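PDB 6XJJ: 2-oxoglutarate-dependent dioxygenase tropC from Talaromyces stipitatus, which acts as an iron-dependent 2-oxoglutarate dioxygenase in the biosynthesis of fungal tropolones. Local coordinates for residues A[263-266]-A[267-270]; A[286-289]-A[290-293]; A[129-132]-A[133-136]. All coordinates share one frame; numbering follows the deposited sequence.

Interaction 1: residues A[263-266]-A[267-270]; sequences VWYP and PKET
The Pro267 ring lies over one face of the Tyr265 ring at the end of a tight beta hairpin, the two side chains crossing at about a right angle. The strand ending at Tyr265 turns through residues 266-269 and comes back at Thr270. Tyr265 and Thr270 form an antiparallel hydrogen-bonded pair. Two residues on the returning side, Glu269 and Thr270, lie opposite the single Tyr265, a G1 beta bulge in which Glu269 has a positive phi of 42°. Tyr265 N bonds to Thr270 O at 2.9 Å, nearly straight. The return bond, from Thr270 N to Tyr265 O, is weak at 3.5 Å. Inside the turn, Glu269 N binds Pro266 O at 2.8 Å.

The packed side is aromatic. CD of Pro267 lies over the centre of the Tyr265 ring, 3.6 Å from its centroid, in a CH-pi contact. Tyr265 CG stands anti to the backbone N (chi1 -180°), which carries the ring along to the proline. Lys268 CG meets the edge of the same ring, 3.7 Å from Tyr265 CE2. Tyr73 adds a further aromatic contact. On Trp264, Thr270 O sits above one ring face, toward the rim. Trp264 CH2 also reaches Glu269 CB at 3.9 Å, and Arg301 makes a cation-pi contact with this indole.

The looser side holds Pro266 and the ends of Lys268 and Glu269, all exposed. Pro267 is exposed too, although one side of it covers the tyrosine. No charged group of Lys268 or Glu269 takes part across the turn, so the contact is probably not governed by charge.

Interaction 2: residues A[286-289]-A[290-293]; sequences GDTM and HRWT
Met289 and Trp292 form a Met-aromatic contact on a short helix. This helix, 287-292, follows strand 281-285 in the dioxygenase domain, and Gly286 is its N-cap residue. Met289 SD lies 5.0 Å from the centroid of the six-membered ring of Trp292. The approach is oblique, 41° off the ring normal, and the closest ring atom is CE3. Met289 CG leaves anti to the backbone N (chi1 -174°). The chain then bends at both chi2 and chi3, which brings the sulfur alongside the indole of Trp292, about one turn further on. The same sulfur meets Thr293 CG2 at 4.1 Å, the two side chains crossing at a slant. Leu196 and Ile200 of helix 171-204 pack against Met289 and Thr293, while Leu211, Ile214 and Ile326 touch Trp292.

A different arrangement is found around Arg291. Its chain bends at chi3 and lays one guanidinium face over Asp287 O, offset toward the rim. NH2 comes within 3.6 Å of Thr288 OG1. That hydroxyl is hydrogen-bonded to Phe246 O. The Asp287 carboxylate does not touch the guanidinium. It binds Ser299 OG and Thr244 OG1 instead, and Thr244 is next to the iron ligand Asp245. Backbone bonds also join Asp287 to Asp245 and Thr288 to Phe246, so the first helical turn is tied to the segment carrying a metal ligand. His290 points its ring away from the first turn and uses ND1 to bind Ser299 N.

Four backbone hydrogen bonds run from residue i+4 to residue i. They start with His290 N to Gly286 O at 2.9 Å. The last one joins Thr293 N to Met289 O, also at 2.9 Å, with an N-H...O angle of 174°.

Interaction 3: residues A[129-132]-A[133-136]; sequences THQD and GLLP
Gln131 and Leu134 are joined across a type I beta turn. The closing bond runs from Leu134 N to Gln131 O at 3.0 Å, with an N-H...O angle of 158°. Asp132 and Gly133 fill the two middle positions of the turn. Beside the bond, the aliphatic parts of the two end residues meet: Leu134 CD1 lies 4.1 Å from Gln131 CB. Leu134 CG is anti to its carbonyl carbon (chi1 -61°), and from there the CD1 branch reaches back to the glutamine. The extended Gln131 side chain adds only this CB to the contact.

Farther from the turn the two arms come close again. Thr129 and Pro136 have their CA atoms 4.7 Å apart. The methyl CG2 of Thr129 touches Pro136 CB at 4.0 Å. With OG1 between the backbone N and the carbonyl carbon (chi1 63°), CG2 stands anti to that carbon, which places the methyl at the proline.

The second arm is held by residues beyond the turn. Pro136 O accepts a hydrogen bond from Gln237 NE2, and Leu135 shares a backbone bond with Arg236. Leu134 packs on Arg236, and Leu135 on Asp234 and Gln237. The first arm has a weak bond from His130 NE2 to Asp137 OD2.

The loop joins strands 121-123 and 139-144 at the protein surface. A crystal neighbour touches residues 129-132, which may influence their pose. Across the turn, one backbone hydrogen bond fixes the bend, and the side chains add only apolar contacts.

Along the chain the order is interaction 3, interaction 1, interaction 2. Interactions 1 and 2 both belong to the Fe2OG dioxygenase domain, whereas interaction 3 comes from the N-terminal part of the protein. Interaction 1 is a hairpin of the three-stranded antiparallel sheet, which also holds strand 302-304 with the iron ligand His302. Interaction 2 is the helix after strand 281-285 of the eight-stranded sheet. Interaction 3 links two strands at one edge of that larger sheet. Their centres lie 19 to 26 Å apart and none touch. They are three separate local elements. Interactions 1 and 2 flank parts of the chain that carry iron ligands, while interaction 3 lies at the surface.

Interaction 1: residues A[263-266]-A[267-270]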
# COMPACT_ATOMS: atom_id res chain seq x y z
N VAL A 263 -3.08 2.22 -14.23
CA VAL A 263 -3.72 3.35 -13.57
C VAL A 263 -4.53 4.13 -14.60
O VAL A 263 -4.05 4.39 -15.71
CB VAL A 263 -2.67 4.28 -12.90
CG1 VAL A 263 -3.30 5.55 -12.35
CG2 VAL A 263 -1.92 3.53 -11.79
N TRP A 264 -5.75 4.51 -14.23
CA TRP A 264 -6.62 5.24 -15.13
C TRP A 264 -6.32 6.73 -15.07
O TRP A 264 -6.38 7.34 -14.00
CB TRP A 264 -8.09 4.98 -14.79
CG TRP A 264 -9.05 5.79 -15.63
CD1 TRP A 264 -9.70 6.94 -15.26
CD2 TRP A 264 -9.46 5.52 -16.98
NE1 TRP A 264 -10.49 7.39 -16.29
CE2 TRP A 264 -10.36 6.54 -17.36
CE3 TRP A 264 -9.16 4.51 -17.90
CZ2 TRP A 264 -10.96 6.59 -18.61
CZ3 TRP A 264 -9.76 4.56 -19.16
CH2 TRP A 264 -10.64 5.59 -19.50
N TYR A 265 -6.03 7.32 -16.23
CA TYR A 265 -5.72 8.75 -16.34
C TYR A 265 -6.81 9.44 -17.16
O TYR A 265 -6.86 9.28 -18.39
CB TYR A 265 -4.34 8.94 -16.98
CG TYR A 265 -3.88 10.36 -17.15
CD1 TYR A 265 -3.72 11.20 -16.05
CD2 TYR A 265 -3.48 10.84 -18.39
CE1 TYR A 265 -3.27 12.50 -16.20
CE2 TYR A 265 -3.02 12.14 -18.55
CZ TYR A 265 -2.91 12.96 -17.44
OH TYR A 265 -2.46 14.25 -17.57
N PRO A 266 -7.70 10.20 -16.54
CA PRO A 266 -8.89 10.70 -17.25
C PRO A 266 -8.55 11.55 -18.46
O PRO A 266 -9.17 11.39 -19.52
CB PRO A 266 -9.62 11.52 -16.17
CG PRO A 266 -9.23 10.87 -14.90
CD PRO A 266 -7.82 10.39 -15.08
N PRO A 267 -7.62 12.50 -18.34
CA PRO A 267 -7.36 13.40 -19.49
C PRO A 267 -7.21 12.68 -20.82
O PRO A 267 -7.76 13.14 -21.83
CB PRO A 267 -6.06 14.11 -19.08
CG PRO A 267 -6.13 14.14 -17.61
CD PRO A 267 -6.74 12.83 -17.20
N LYS A 268 -6.47 11.57 -20.86
CA LYS A 268 -6.29 10.80 -22.08
C LYS A 268 -7.17 9.56 -22.13
O LYS A 268 -7.02 8.74 -23.04
CB LYS A 268 -4.82 10.39 -22.24
CG LYS A 268 -3.82 11.55 -22.11
CD LYS A 268 -4.07 12.65 -23.13
CE LYS A 268 -3.04 13.77 -22.99
NZ LYS A 268 -3.33 14.90 -23.90
N GLU A 269 -8.09 9.41 -21.18
CA GLU A 269 -9.01 8.27 -21.11
C GLU A 269 -8.28 6.96 -21.42
O GLU A 269 -8.68 6.19 -22.30
CB GLU A 269 -10.21 8.48 -22.05
CG GLU A 269 -11.09 9.68 -21.68
CD GLU A 269 -12.24 9.88 -22.65
OE1 GLU A 269 -12.28 9.20 -23.69
OE2 GLU A 269 -13.11 10.74 -22.37
N THR A 270 -7.19 6.72 -20.69
CA THR A 270 -6.35 5.55 -20.93
C THR A 270 -5.88 4.99 -19.59
O THR A 270 -5.83 5.70 -18.58
CB THR A 270 -5.13 5.90 -21.80
OG1 THR A 270 -5.55 6.69 -22.93
CG2 THR A 270 -4.50 4.63 -22.35

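Interaction 2: residues A[286-289]-A[290-293]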
# COMPACT_ATOMS: atom_id res chain seq x y z
N GLY A 286 -5.13 7.98 -1.58
CA GLY A 286 -6.44 7.39 -1.39
C GLY A 286 -7.54 8.43 -1.31
O GLY A 286 -7.33 9.63 -1.42
N ASP A 287 -8.76 7.92 -1.10
CA ASP A 287 -9.94 8.78 -1.11
C ASP A 287 -9.95 9.74 0.08
O ASP A 287 -10.35 10.90 -0.06
CB ASP A 287 -11.20 7.91 -1.10
CG ASP A 287 -11.35 7.09 -2.36
OD1 ASP A 287 -10.71 7.44 -3.37
OD2 ASP A 287 -12.09 6.09 -2.34
N THR A 288 -9.53 9.28 1.26
CA THR A 288 -9.47 10.16 2.42
C THR A 288 -8.53 11.34 2.17
O THR A 288 -8.84 12.47 2.54
CB THR A 288 -9.03 9.37 3.65
OG1 THR A 288 -9.99 8.34 3.92
CG2 THR A 288 -8.93 10.28 4.87
N MET A 289 -7.37 11.08 1.55
CA MET A 289 -6.49 12.18 1.19
C MET A 289 -7.12 13.05 0.11
O MET A 289 -6.99 14.28 0.13
CB MET A 289 -5.14 11.64 0.71
CG MET A 289 -4.08 12.72 0.43
SD MET A 289 -3.54 13.62 1.91
CE MET A 289 -2.60 12.35 2.73
N HIS A 290 -7.81 12.43 -0.86
CA HIS A 290 -8.52 13.18 -1.89
C HIS A 290 -9.45 14.20 -1.26
O HIS A 290 -9.32 15.41 -1.48
CB HIS A 290 -9.33 12.23 -2.77
CG HIS A 290 -9.84 12.87 -4.02
ND1 HIS A 290 -9.10 12.92 -5.18
CD2 HIS A 290 -10.97 13.57 -4.28
CE1 HIS A 290 -9.77 13.56 -6.11
NE2 HIS A 290 -10.91 13.98 -5.59
N ARG A 291 -10.44 13.72 -0.49
CA ARG A 291 -11.42 14.61 0.12
C ARG A 291 -10.75 15.61 1.04
O ARG A 291 -11.18 16.77 1.13
CB ARG A 291 -12.43 13.81 0.93
CG ARG A 291 -13.37 12.91 0.15
CD ARG A 291 -14.47 12.47 1.10
NE ARG A 291 -13.92 11.93 2.35
CZ ARG A 291 -13.51 10.67 2.52
NH1 ARG A 291 -13.58 9.80 1.53
NH2 ARG A 291 -13.04 10.30 3.70
N TRP A 292 -9.72 15.18 1.76
CA TRP A 292 -9.13 16.03 2.78
C TRP A 292 -8.32 17.15 2.16
O TRP A 292 -8.34 18.28 2.67
CB TRP A 292 -8.39 15.12 3.77
CG TRP A 292 -7.57 15.74 4.81
CD1 TRP A 292 -7.77 16.93 5.43
CD2 TRP A 292 -6.53 15.08 5.55
NE1 TRP A 292 -6.84 17.11 6.43
CE2 TRP A 292 -6.08 15.98 6.54
CE3 TRP A 292 -5.92 13.82 5.46
CZ2 TRP A 292 -5.04 15.67 7.41
CZ3 TRP A 292 -4.88 13.52 6.32
CH2 TRP A 292 -4.45 14.45 7.28
N THR A 293 -7.68 16.91 1.02
CA THR A 293 -7.28 18.00 0.15
C THR A 293 -8.48 18.41 -0.70
O THR A 293 -9.57 17.85 -0.58
CB THR A 293 -6.08 17.59 -0.71
OG1 THR A 293 -6.47 16.57 -1.63
CG2 THR A 293 -4.99 17.03 0.16

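Interaction 3: residues A[129-132]-A[133-136]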
# COMPACT_ATOMS: atom_id res chain seq x y z
N THR A 129 -15.32 -9.28 -5.59
CA THR A 129 -15.95 -8.84 -6.83
C THR A 129 -16.07 -7.32 -6.87
O THR A 129 -16.15 -6.66 -5.83
CB THR A 129 -17.34 -9.46 -7.02
OG1 THR A 129 -18.22 -9.03 -5.97
CG2 THR A 129 -17.25 -10.97 -7.02
N HIS A 130 -16.12 -6.79 -8.08
CA HIS A 130 -16.10 -5.35 -8.36
C HIS A 130 -17.26 -4.86 -9.20
O HIS A 130 -17.78 -3.77 -8.95
CB HIS A 130 -14.78 -5.01 -9.05
CG HIS A 130 -13.58 -5.12 -8.15
ND1 HIS A 130 -13.27 -4.17 -7.21
CD2 HIS A 130 -12.66 -6.10 -8.02
CE1 HIS A 130 -12.18 -4.54 -6.56
NE2 HIS A 130 -11.79 -5.71 -7.03
N GLN A 131 -17.69 -5.63 -10.19
CA GLN A 131 -18.79 -5.22 -11.05
C GLN A 131 -19.53 -6.47 -11.48
O GLN A 131 -18.93 -7.54 -11.63
CB GLN A 131 -18.28 -4.42 -12.26
CG GLN A 131 -19.37 -3.85 -13.12
CD GLN A 131 -18.80 -2.95 -14.20
OE1 GLN A 131 -17.61 -2.64 -14.18
NE2 GLN A 131 -19.64 -2.55 -15.15
N ASP A 132 -20.84 -6.33 -11.66
CA ASP A 132 -21.68 -7.51 -11.85
C ASP A 132 -21.32 -8.30 -13.10
O ASP A 132 -21.38 -9.53 -13.09
CB ASP A 132 -23.15 -7.10 -11.90
CG ASP A 132 -23.70 -6.76 -10.53
OD1 ASP A 132 -23.03 -7.07 -9.53
OD2 ASP A 132 -24.82 -6.20 -10.46
N GLY A 133 -20.93 -7.62 -14.18
CA GLY A 133 -20.59 -8.34 -15.40
C GLY A 133 -19.37 -9.24 -15.29
O GLY A 133 -19.15 -10.06 -16.18
N LEU A 134 -18.58 -9.11 -14.22
CA LEU A 134 -17.21 -9.61 -14.20
C LEU A 134 -17.05 -10.74 -13.18
O LEU A 134 -17.93 -11.03 -12.37
CB LEU A 134 -16.24 -8.47 -13.90
CG LEU A 134 -16.24 -7.34 -14.94
CD1 LEU A 134 -15.33 -6.20 -14.51
CD2 LEU A 134 -15.85 -7.85 -16.33
N LEU A 135 -15.88 -11.38 -13.25
CA LEU A 135 -15.48 -12.52 -12.44
C LEU A 135 -14.68 -12.08 -11.22
O LEU A 135 -14.07 -11.01 -11.21
CB LEU A 135 -14.65 -13.49 -13.28
CG LEU A 135 -15.37 -14.27 -14.38
CD1 LEU A 135 -14.36 -14.94 -15.29
CD2 LEU A 135 -16.29 -15.31 -13.77
N PRO A 136 -14.65 -12.89 -10.16
CA PRO A 136 -13.94 -12.51 -8.94
C PRO A 136 -12.42 -12.51 -9.13
O PRO A 136 -11.88 -13.11 -10.06
CB PRO A 136 -14.38 -13.57 -7.92
CG PRO A 136 -14.78 -14.74 -8.74
CD PRO A 136 -15.35 -14.18 -10.01